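Local atomic coordinates of YkuI protein (Bacillus subtilis, PDB entry 2BAS), a protein that binds the second messenger cyclic di-GMP through its EAL domain and is probably a cyclic-di-GMP phosphodiesterase. Residues Ser333-Met338 with Asn349-Asp354; Leu39-Ala44 with Pro260-Leu265; Gln240-Trp245 with Ile282-Lys287. All blocks are in the same frame, centred on the assembly; numbering follows the deposited sequence.

Contact 1 of 3, residues Ser333-Met338 with Asn349-Asp354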
loop_
_atom_site.group_PDB
_atom_site.type_symbol
_atom_site.label_atom_id
_atom_site.label_comp_id
_atom_site.label_asym_id
_atom_site.label_seq_id
_atom_site.Cartn_x
_atom_site.Cartn_y
_atom_site.Cartn_z
ATOM N N SER A 333 -10.434 -25.772 10.470
ATOM C CA SER A 333 -11.071 -24.460 10.584
ATOM C C SER A 333 -11.244 -23.990 12.028
ATOM O O SER A 333 -11.080 -24.766 12.953
ATOM C CB SER A 333 -12.394 -24.399 9.788
ATOM O OG SER A 333 -13.329 -25.392 10.185
ATOM N N PHE A 334 -11.548 -22.709 12.218
ATOM C CA PHE A 334 -11.795 -22.189 13.574
ATOM C C PHE A 334 -12.974 -21.212 13.555
ATOM O O PHE A 334 -13.478 -20.817 14.594
ATOM C CB PHE A 334 -10.534 -21.559 14.206
ATOM C CG PHE A 334 -10.199 -20.195 13.660
ATOM C CD1 PHE A 334 -10.595 -19.044 14.343
ATOM C CD2 PHE A 334 -9.506 -20.061 12.463
ATOM C CE1 PHE A 334 -10.298 -17.778 13.850
ATOM C CE2 PHE A 334 -9.204 -18.815 11.953
ATOM C CZ PHE A 334 -9.601 -17.662 12.643
ATOM N N ARG A 335 -13.424 -20.845 12.368
ATOM C CA ARG A 335 -14.641 -20.027 12.238
ATOM C C ARG A 335 -15.365 -20.350 10.944
ATOM O O ARG A 335 -14.727 -20.490 9.887
ATOM C CB ARG A 335 -14.335 -18.535 12.306
ATOM C CG ARG A 335 -15.543 -17.702 12.658
ATOM C CD ARG A 335 -15.316 -16.230 12.422
ATOM N NE ARG A 335 -14.521 -15.589 13.468
ATOM C CZ ARG A 335 -13.242 -15.246 13.340
ATOM N NH1 ARG A 335 -12.619 -14.639 14.342
ATOM N NH2 ARG A 335 -12.590 -15.495 12.210
ATOM N N ILE A 336 -16.687 -20.508 11.048
ATOM C CA ILE A 336 -17.570 -20.744 9.892
ATOM C C ILE A 336 -18.855 -19.909 10.020
ATOM O O ILE A 336 -19.429 -19.827 11.111
ATOM C CB ILE A 336 -17.913 -22.249 9.730
ATOM C CG1 ILE A 336 -16.628 -23.076 9.699
ATOM C CG2 ILE A 336 -18.738 -22.509 8.451
ATOM C CD1 ILE A 336 -16.833 -24.576 9.555
ATOM N N TYR A 337 -19.286 -19.298 8.906
ATOM C CA TYR A 337 -20.516 -18.493 8.823
ATOM C C TYR A 337 -20.969 -18.341 7.359
ATOM O O TYR A 337 -20.177 -18.583 6.440
ATOM C CB TYR A 337 -20.314 -17.105 9.467
ATOM C CG TYR A 337 -19.272 -16.229 8.787
ATOM C CD1 TYR A 337 -19.637 -15.222 7.892
ATOM C CD2 TYR A 337 -17.928 -16.424 9.031
ATOM C CE1 TYR A 337 -18.657 -14.428 7.264
ATOM C CE2 TYR A 337 -16.959 -15.660 8.421
ATOM C CZ TYR A 337 -17.313 -14.664 7.545
ATOM O OH TYR A 337 -16.293 -13.932 6.969
HETATM N N MSE A 338 -22.225 -17.917 7.156
HETATM C CA MSE A 338 -22.827 -17.720 5.826
HETATM C C MSE A 338 -23.380 -16.311 5.605
HETATM O O MSE A 338 -23.920 -15.707 6.534
HETATM C CB MSE A 338 -23.980 -18.708 5.610
HETATM C CG MSE A 338 -23.589 -20.094 5.143
HETATM SE SE MSE A 338 -25.031 -21.418 5.423
HETATM C CE MSE A 338 -26.578 -20.558 4.431
ATOM N N ASN A 349 -22.135 -17.071 14.183
ATOM C CA ASN A 349 -20.855 -17.707 13.907
ATOM C C ASN A 349 -20.749 -18.988 14.703
ATOM O O ASN A 349 -21.344 -19.096 15.785
ATOM C CB ASN A 349 -19.684 -16.820 14.352
ATOM C CG ASN A 349 -19.330 -15.748 13.351
ATOM O OD1 ASN A 349 -19.873 -15.690 12.254
ATOM N ND2 ASN A 349 -18.410 -14.882 13.732
ATOM N N VAL A 350 -20.006 -19.961 14.172
ATOM C CA VAL A 350 -19.507 -21.054 15.006
ATOM C C VAL A 350 -18.011 -20.808 15.080
ATOM O O VAL A 350 -17.394 -20.436 14.074
ATOM C CB VAL A 350 -19.909 -22.497 14.546
ATOM C CG1 VAL A 350 -21.422 -22.622 14.503
ATOM C CG2 VAL A 350 -19.315 -22.876 13.200
ATOM N N PHE A 351 -17.450 -20.964 16.275
ATOM C CA PHE A 351 -16.092 -20.519 16.546
ATOM C C PHE A 351 -15.387 -21.546 17.404
ATOM O O PHE A 351 -15.956 -22.041 18.378
ATOM C CB PHE A 351 -16.153 -19.147 17.238
ATOM C CG PHE A 351 -14.818 -18.572 17.614
ATOM C CD1 PHE A 351 -14.044 -17.899 16.676
ATOM C CD2 PHE A 351 -14.350 -18.666 18.919
ATOM C CE1 PHE A 351 -12.808 -17.340 17.022
ATOM C CE2 PHE A 351 -13.109 -18.114 19.278
ATOM C CZ PHE A 351 -12.339 -17.445 18.321
ATOM N N LYS A 352 -14.162 -21.890 17.018
ATOM C CA LYS A 352 -13.364 -22.874 17.748
ATOM C C LYS A 352 -12.370 -22.183 18.682
ATOM O O LYS A 352 -11.367 -21.607 18.238
ATOM C CB LYS A 352 -12.652 -23.825 16.781
ATOM C CG LYS A 352 -11.960 -24.996 17.451
ATOM C CD LYS A 352 -11.426 -26.015 16.451
ATOM C CE LYS A 352 -11.087 -27.308 17.186
ATOM N NZ LYS A 352 -10.321 -28.304 16.380
ATOM N N GLN A 353 -12.669 -22.244 19.976
ATOM C CA GLN A 353 -11.869 -21.598 20.999
ATOM C C GLN A 353 -11.342 -22.667 21.937
ATOM O O GLN A 353 -12.116 -23.353 22.612
ATOM C CB GLN A 353 -12.736 -20.594 21.763
ATOM C CG GLN A 353 -12.106 -20.003 23.021
ATOM C CD GLN A 353 -13.157 -19.522 24.015
ATOM O OE1 GLN A 353 -13.330 -20.124 25.074
ATOM N NE2 GLN A 353 -13.880 -18.454 23.667
ATOM N N ASP A 354 -10.020 -22.812 21.971
ATOM C CA ASP A 354 -9.365 -23.816 22.813
ATOM C C ASP A 354 -9.885 -25.241 22.564
ATOM O O ASP A 354 -10.158 -25.976 23.506
ATOM C CB ASP A 354 -9.463 -23.439 24.306
ATOM C CG ASP A 354 -8.314 -22.543 24.773
ATOM O OD1 ASP A 354 -7.890 -21.634 24.028
ATOM O OD2 ASP A 354 -7.829 -22.750 25.905
HETATM O O HOH W 1 -8.921 -25.957 14.363
#

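Contact 2 of 3, residues Leu39-Ala44 with Pro260-Leu265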
loop_
_atom_site.group_PDB
_atom_site.type_symbol
_atom_site.label_atom_id
_atom_site.label_comp_id
_atom_site.label_asym_id
_atom_site.label_seq_id
_atom_site.Cartn_x
_atom_site.Cartn_y
_atom_site.Cartn_z
ATOM N N LEU A 39 37.126 13.142 -8.873
ATOM C CA LEU A 39 36.638 12.476 -10.068
ATOM C C LEU A 39 35.314 11.739 -9.834
ATOM O O LEU A 39 35.011 11.356 -8.700
ATOM C CB LEU A 39 37.705 11.502 -10.605
ATOM C CG LEU A 39 38.046 10.204 -9.853
ATOM C CD1 LEU A 39 39.014 9.359 -10.666
ATOM C CD2 LEU A 39 38.606 10.461 -8.442
ATOM N N PRO A 40 34.515 11.555 -10.907
ATOM C CA PRO A 40 33.331 10.710 -10.805
ATOM C C PRO A 40 33.634 9.222 -10.971
ATOM O O PRO A 40 34.499 8.845 -11.753
ATOM C CB PRO A 40 32.459 11.193 -11.967
ATOM C CG PRO A 40 33.426 11.673 -12.990
ATOM C CD PRO A 40 34.639 12.165 -12.248
ATOM N N TYR A 41 32.936 8.394 -10.205
ATOM C CA TYR A 41 32.897 6.964 -10.447
ATOM C C TYR A 41 31.488 6.623 -10.902
ATOM O O TYR A 41 30.600 7.485 -10.881
ATOM C CB TYR A 41 33.250 6.193 -9.185
ATOM C CG TYR A 41 34.634 5.611 -9.188
ATOM C CD1 TYR A 41 35.724 6.345 -9.659
ATOM C CD2 TYR A 41 34.861 4.325 -8.697
ATOM C CE1 TYR A 41 37.007 5.805 -9.649
ATOM C CE2 TYR A 41 36.140 3.775 -8.679
ATOM C CZ TYR A 41 37.204 4.522 -9.158
ATOM O OH TYR A 41 38.468 3.980 -9.144
ATOM N N TYR A 42 31.279 5.374 -11.322
ATOM C CA TYR A 42 29.972 4.951 -11.837
ATOM C C TYR A 42 29.566 3.552 -11.373
ATOM O O TYR A 42 30.411 2.672 -11.187
ATOM C CB TYR A 42 29.968 4.993 -13.371
ATOM C CG TYR A 42 30.538 6.263 -13.990
ATOM C CD1 TYR A 42 31.899 6.373 -14.277
ATOM C CD2 TYR A 42 29.712 7.349 -14.295
ATOM C CE1 TYR A 42 32.425 7.539 -14.842
ATOM C CE2 TYR A 42 30.226 8.508 -14.859
ATOM C CZ TYR A 42 31.584 8.596 -15.130
ATOM O OH TYR A 42 32.089 9.743 -15.690
ATOM N N GLN A 43 28.262 3.354 -11.190
ATOM C CA GLN A 43 27.721 2.037 -10.890
ATOM C C GLN A 43 26.546 1.760 -11.815
ATOM O O GLN A 43 25.600 2.538 -11.879
ATOM C CB GLN A 43 27.318 1.914 -9.419
ATOM C CG GLN A 43 27.026 0.464 -8.984
ATOM C CD GLN A 43 26.770 0.324 -7.493
ATOM O OE1 GLN A 43 26.401 1.283 -6.808
ATOM N NE2 GLN A 43 26.959 -0.883 -6.983
ATOM N N ALA A 44 26.622 0.648 -12.535
ATOM C CA ALA A 44 25.607 0.294 -13.524
ATOM C C ALA A 44 24.280 -0.073 -12.896
ATOM O O ALA A 44 24.220 -0.616 -11.782
ATOM C CB ALA A 44 26.097 -0.835 -14.420
ATOM N N PRO A 260 31.088 -0.406 -8.048
ATOM C CA PRO A 260 31.392 0.836 -8.767
ATOM C C PRO A 260 32.796 0.869 -9.381
ATOM O O PRO A 260 33.768 0.484 -8.729
ATOM C CB PRO A 260 31.271 1.919 -7.679
ATOM C CG PRO A 260 30.552 1.261 -6.536
ATOM C CD PRO A 260 30.977 -0.175 -6.599
ATOM N N SER A 261 32.888 1.320 -10.629
ATOM C CA SER A 261 34.179 1.534 -11.274
ATOM C C SER A 261 34.217 2.880 -11.989
ATOM O O SER A 261 33.211 3.586 -12.071
ATOM C CB SER A 261 34.539 0.391 -12.238
ATOM O OG SER A 261 33.778 0.449 -13.433
ATOM N N GLU A 262 35.395 3.218 -12.501
ATOM C CA GLU A 262 35.626 4.485 -13.167
ATOM C C GLU A 262 35.298 4.441 -14.657
ATOM O O GLU A 262 35.356 5.475 -15.337
ATOM C CB GLU A 262 37.081 4.927 -12.959
ATOM C CG GLU A 262 38.152 3.936 -13.450
ATOM C CD GLU A 262 38.541 2.863 -12.424
ATOM O OE1 GLU A 262 37.646 2.253 -11.781
ATOM O OE2 GLU A 262 39.765 2.622 -12.279
ATOM N N THR A 263 34.949 3.253 -15.159
ATOM C CA THR A 263 34.718 3.080 -16.593
ATOM C C THR A 263 33.394 2.391 -16.912
ATOM O O THR A 263 32.959 1.490 -16.192
ATOM C CB THR A 263 35.860 2.273 -17.265
ATOM O OG1 THR A 263 37.114 2.588 -16.643
ATOM C CG2 THR A 263 35.946 2.594 -18.756
ATOM N N PHE A 264 32.765 2.821 -18.002
ATOM C CA PHE A 264 31.558 2.183 -18.485
ATOM C C PHE A 264 31.858 0.764 -18.946
ATOM O O PHE A 264 32.948 0.472 -19.442
ATOM C CB PHE A 264 30.904 2.995 -19.604
ATOM C CG PHE A 264 30.370 4.330 -19.160
ATOM C CD1 PHE A 264 30.319 5.395 -20.045
ATOM C CD2 PHE A 264 29.937 4.534 -17.854
ATOM C CE1 PHE A 264 29.825 6.636 -19.647
ATOM C CE2 PHE A 264 29.456 5.772 -17.450
ATOM C CZ PHE A 264 29.398 6.822 -18.348
ATOM N N LEU A 265 30.876 -0.106 -18.758
ATOM C CA LEU A 265 30.996 -1.518 -19.065
ATOM C C LEU A 265 30.348 -1.801 -20.402
ATOM O O LEU A 265 29.679 -0.934 -20.965
ATOM C CB LEU A 265 30.272 -2.329 -17.986
ATOM C CG LEU A 265 30.628 -2.071 -16.521
ATOM C CD1 LEU A 265 29.642 -2.767 -15.630
ATOM C CD2 LEU A 265 32.056 -2.532 -16.215
HETATM O O HOH W 2 40.371 5.128 -11.333
#

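Contact 3 of 3, residues Gln240-Trp245 with Ile282-Lys287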
loop_
_atom_site.group_PDB
_atom_site.type_symbol
_atom_site.label_atom_id
_atom_site.label_comp_id
_atom_site.label_asym_id
_atom_site.label_seq_id
_atom_site.Cartn_x
_atom_site.Cartn_y
_atom_site.Cartn_z
ATOM N N GLN A 240 18.345 -11.103 -1.979
ATOM C CA GLN A 240 17.942 -9.709 -2.220
ATOM C C GLN A 240 17.547 -9.473 -3.678
ATOM O O GLN A 240 16.579 -8.764 -3.958
ATOM C CB GLN A 240 19.045 -8.743 -1.779
ATOM C CG GLN A 240 19.175 -8.631 -0.262
ATOM C CD GLN A 240 20.468 -7.981 0.194
ATOM O OE1 GLN A 240 20.488 -7.272 1.197
ATOM N NE2 GLN A 240 21.552 -8.228 -0.527
ATOM N N LEU A 241 18.297 -10.082 -4.596
ATOM C CA LEU A 241 17.972 -10.047 -6.019
ATOM C C LEU A 241 16.677 -10.814 -6.248
ATOM O O LEU A 241 15.778 -10.338 -6.948
ATOM C CB LEU A 241 19.105 -10.652 -6.850
ATOM C CG LEU A 241 18.924 -10.630 -8.371
ATOM C CD1 LEU A 241 18.767 -9.202 -8.900
ATOM C CD2 LEU A 241 20.076 -11.345 -9.056
ATOM N N GLN A 242 16.598 -12.001 -5.645
ATOM C CA GLN A 242 15.378 -12.801 -5.604
ATOM C C GLN A 242 14.215 -11.927 -5.159
ATOM O O GLN A 242 13.206 -11.824 -5.858
ATOM C CB GLN A 242 15.575 -14.001 -4.659
ATOM C CG GLN A 242 14.349 -14.441 -3.832
ATOM C CD GLN A 242 13.348 -15.275 -4.613
ATOM O OE1 GLN A 242 13.591 -16.452 -4.920
ATOM N NE2 GLN A 242 12.200 -14.677 -4.919
ATOM N N TYR A 243 14.372 -11.264 -4.018
ATOM C CA TYR A 243 13.296 -10.456 -3.479
ATOM C C TYR A 243 12.825 -9.378 -4.455
ATOM O O TYR A 243 11.620 -9.246 -4.692
ATOM C CB TYR A 243 13.676 -9.843 -2.134
ATOM C CG TYR A 243 12.546 -9.052 -1.545
ATOM C CD1 TYR A 243 11.607 -9.662 -0.722
ATOM C CD2 TYR A 243 12.392 -7.689 -1.843
ATOM C CE1 TYR A 243 10.540 -8.933 -0.193
ATOM C CE2 TYR A 243 11.332 -6.951 -1.323
ATOM C CZ TYR A 243 10.410 -7.581 -0.498
ATOM O OH TYR A 243 9.361 -6.860 0.025
ATOM N N ALA A 244 13.771 -8.619 -5.009
ATOM C CA ALA A 244 13.462 -7.518 -5.927
ATOM C C ALA A 244 12.653 -7.999 -7.121
ATOM O O ALA A 244 11.630 -7.415 -7.492
ATOM C CB ALA A 244 14.745 -6.859 -6.401
ATOM N N TRP A 245 13.121 -9.093 -7.708
ATOM C CA TRP A 245 12.487 -9.655 -8.871
ATOM C C TRP A 245 11.055 -10.129 -8.603
ATOM O O TRP A 245 10.174 -9.923 -9.440
ATOM C CB TRP A 245 13.344 -10.784 -9.410
ATOM C CG TRP A 245 12.734 -11.443 -10.563
ATOM C CD1 TRP A 245 12.891 -11.106 -11.872
ATOM C CD2 TRP A 245 11.828 -12.550 -10.529
ATOM N NE1 TRP A 245 12.146 -11.947 -12.660
ATOM C CE2 TRP A 245 11.482 -12.842 -11.861
ATOM C CE3 TRP A 245 11.279 -13.325 -9.499
ATOM C CZ2 TRP A 245 10.625 -13.878 -12.199
ATOM C CZ3 TRP A 245 10.420 -14.361 -9.832
ATOM C CH2 TRP A 245 10.101 -14.630 -11.175
ATOM N N ILE A 282 11.852 -17.986 -11.823
ATOM C CA ILE A 282 10.592 -18.313 -12.497
ATOM C C ILE A 282 10.105 -19.716 -12.119
ATOM O O ILE A 282 8.972 -19.875 -11.667
ATOM C CB ILE A 282 10.701 -18.159 -14.036
ATOM C CG1 ILE A 282 10.937 -16.692 -14.407
ATOM C CG2 ILE A 282 9.447 -18.706 -14.736
ATOM C CD1 ILE A 282 11.296 -16.468 -15.867
ATOM N N THR A 283 10.971 -20.715 -12.283
ATOM C CA THR A 283 10.639 -22.114 -11.970
ATOM C C THR A 283 10.287 -22.336 -10.496
ATOM O O THR A 283 9.420 -23.149 -10.177
ATOM C CB THR A 283 11.768 -23.079 -12.388
ATOM O OG1 THR A 283 13.019 -22.578 -11.908
ATOM C CG2 THR A 283 11.844 -23.191 -13.906
ATOM N N HIS A 284 10.953 -21.603 -9.602
ATOM C CA HIS A 284 10.643 -21.687 -8.177
ATOM C C HIS A 284 9.290 -21.043 -7.882
ATOM O O HIS A 284 8.565 -21.510 -6.998
ATOM C CB HIS A 284 11.753 -21.074 -7.315
ATOM C CG HIS A 284 11.491 -21.161 -5.839
ATOM N ND1 HIS A 284 11.519 -22.351 -5.145
ATOM C CD2 HIS A 284 11.194 -20.202 -4.928
ATOM C CE1 HIS A 284 11.253 -22.123 -3.870
ATOM N NE2 HIS A 284 11.054 -20.827 -3.713
ATOM N N GLU A 285 8.951 -19.989 -8.629
ATOM C CA GLU A 285 7.659 -19.312 -8.468
ATOM C C GLU A 285 6.505 -20.077 -9.102
ATOM O O GLU A 285 5.394 -20.099 -8.540
ATOM C CB GLU A 285 7.685 -17.882 -8.997
ATOM C CG GLU A 285 8.421 -16.903 -8.099
ATOM C CD GLU A 285 7.810 -16.750 -6.708
ATOM O OE1 GLU A 285 6.559 -16.830 -6.564
ATOM O OE2 GLU A 285 8.604 -16.525 -5.763
ATOM N N LYS A 286 6.770 -20.686 -10.266
ATOM C CA LYS A 286 5.787 -21.529 -10.939
ATOM C C LYS A 286 5.357 -22.603 -9.949
ATOM O O LYS A 286 4.165 -22.744 -9.657
ATOM C CB LYS A 286 6.361 -22.186 -12.203
ATOM C CG LYS A 286 6.827 -21.234 -13.317
ATOM C CD LYS A 286 5.675 -20.561 -14.059
ATOM C CE LYS A 286 5.205 -21.375 -15.244
ATOM N NZ LYS A 286 6.300 -21.596 -16.211
ATOM N N LYS A 287 6.352 -23.318 -9.418
ATOM C CA LYS A 287 6.168 -24.409 -8.456
ATOM C C LYS A 287 5.430 -23.934 -7.212
ATOM O O LYS A 287 4.581 -24.646 -6.683
ATOM C CB LYS A 287 7.526 -25.016 -8.074
ATOM C CG LYS A 287 7.463 -26.252 -7.167
ATOM C CD LYS A 287 8.820 -26.958 -7.022
ATOM C CE LYS A 287 9.832 -26.139 -6.212
ATOM N NZ LYS A 287 11.220 -26.707 -6.251
#

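Contact 1 of 3, residues Ser333-Met338 with Asn349-Asp354
F351 brings the CE1 corner of its ring up to the edge of the F334 ring, near that ring's plane, with F334 CD1 3.9 Å from F351 CE1, so the two phenylalanines touch rim to rim. F334 gets there with its CG between the backbone N and the carbonyl carbon (chi1 76°). R335 takes the other approach to F351: its chain runs out from the strand and bends at chi3, so that NH1 comes 3.8 Å from F351 CE1, the guanidinium inclined 36° to the ring. Halfway along that chain, R335 CD lies 3.6 Å from N349 ND2. The charged end is held by E397, D395 and D418, which form salt bridges with it. These side chains hang on a beta hairpin, strands 335-340 and 349-353, in the antiparallel sheet of the C-terminal domain. I336 and V350 form a hydrogen-bonded pair; the I336 N to V350 O and V350 N to I336 O bonds are both 3.1 Å. On the sheet face opposite R335 and F351, I336 CB meets V350 CG2 at 3.8 Å, and helix 318-328 packs on V350. Beyond the pair, K352 N donates to F334 O at 2.7 Å. The extended K352 chain passes S333 O and carries NZ to the backbone oxygen of T330. At the other end, N349 OD1 sits 3.2 Å from Y337 CB, the amide lying alongside the tyrosine.

Contact 2 of 3, residues Leu39-Ala44 with Pro260-Leu265
The strand 38-47 of the EAL domain's barrel sheet is met here by the loop that leads from strand 249-252 to helix 271-311, and Y42 and S261 join the two as a single antiparallel bridge. Y42 N donates to S261 O at 2.7 Å, and S261 N returns a bond to Y42 O at 2.9 Å. The tyrosines before and within this bridge are used differently. Y41 lays one ring face against the loop backbone, with E262 N 3.8 Å above the ring's centre and S261 C nearer the rim. E262 runs alongside it in the same direction: its CB is 3.4 Å from Y41 CE1, and the carboxylate plane is turned only 23° from the ring. With CG between the backbone N and the carbonyl carbon (chi1 58°) and a bend at chi2, the glutamate keeps its acid group by the phenol, where a water lies between Y41 OH and E262 OE2, its bond to the carboxylate weak.

Y42 has F264 over one face. The phenylalanine points its edge at that face in a T-shaped pair, ring planes 60° apart and F264 CE2 3.5 Å from Y42 CD2, while E262 O comes up to the rim of Y42 near its plane. F264 is also stacked on Y56 and meets F100. P260 CG lies 4.0 Å from Q43 CD, and the amide of Q43 is hydrogen-bonded through OE1 to Q253 and through NE2 to the backbone oxygen of V258. The setting is that of the EAL barrel, where strand 38-47 runs antiparallel to both its sheet neighbours, 53-64 and 249-252, and the loop after 249-252 carries on along it.

Contact 3 of 3, residues Gln240-Trp245 with Ile282-Lys287
The short helical segments 240-245 and 282-287 stay far apart, their axes no closer than 12.1 Å and crossing at -60°, so long side chains have to span the gap. W245 does most of this. Its CG is anti to the backbone N (chi1 178°), which sends the indole out from its helix toward the other one, six-membered ring leading. There W245 CZ2 lies 3.6 Å from I282 CG1, the isoleucine crossing the tryptophan at about a right angle. Round the same end of the indole, E285 CG comes to the ring's edge, in its plane, 3.7 Å from W245 CZ3. The methylene part of the glutamate, not its acid, therefore makes this touch, as the indole and the glutamate chain run past one another from opposite helices. An alanine in place of W245 would be likely to open a gap between the helices and leave I282 CG1 and E285 CG without their partner on this side.

The rest is looser. Q242, bent at chi2, brings NE2 to 4.1 Å from E285 OE2, with the amide and carboxylate planes 66° apart, and the same OE2 has a long, weak ion pair with R246. F278, one turn before I282, stacks on the W245 indole, and the second subunit closes in here too, its S369 packing on W245 and I282 and its L375 on E285. Behind, helix 238-246 rests through A244 and L241 on strand 249-252 and through Y243 on helix 211-226, while helix 271-311 faces it across the W245 indole.

In the fold
Contact 1 is buried, contact 2 lies at the surface and contact 3 is partly buried. Contacts 1 and 2 both rest on antiparallel backbone pairing, but the first joins two neighbouring strands of a hairpin, whereas the second ties a loop to a strand more than 200 residues earlier. Contact 3 rests mainly on side chains, a tryptophan against aliphatic carbon. Contacts 2 and 3 interlock along the chain, their centres about 29 Å apart; contact 1 follows both, with its centre about 60 Å from that of contact 2. Helix 271-311 starts after the loop of contact 2, enters contact 3 and leads on toward contact 1. Among the three, the second subunit reaches contact 3 only.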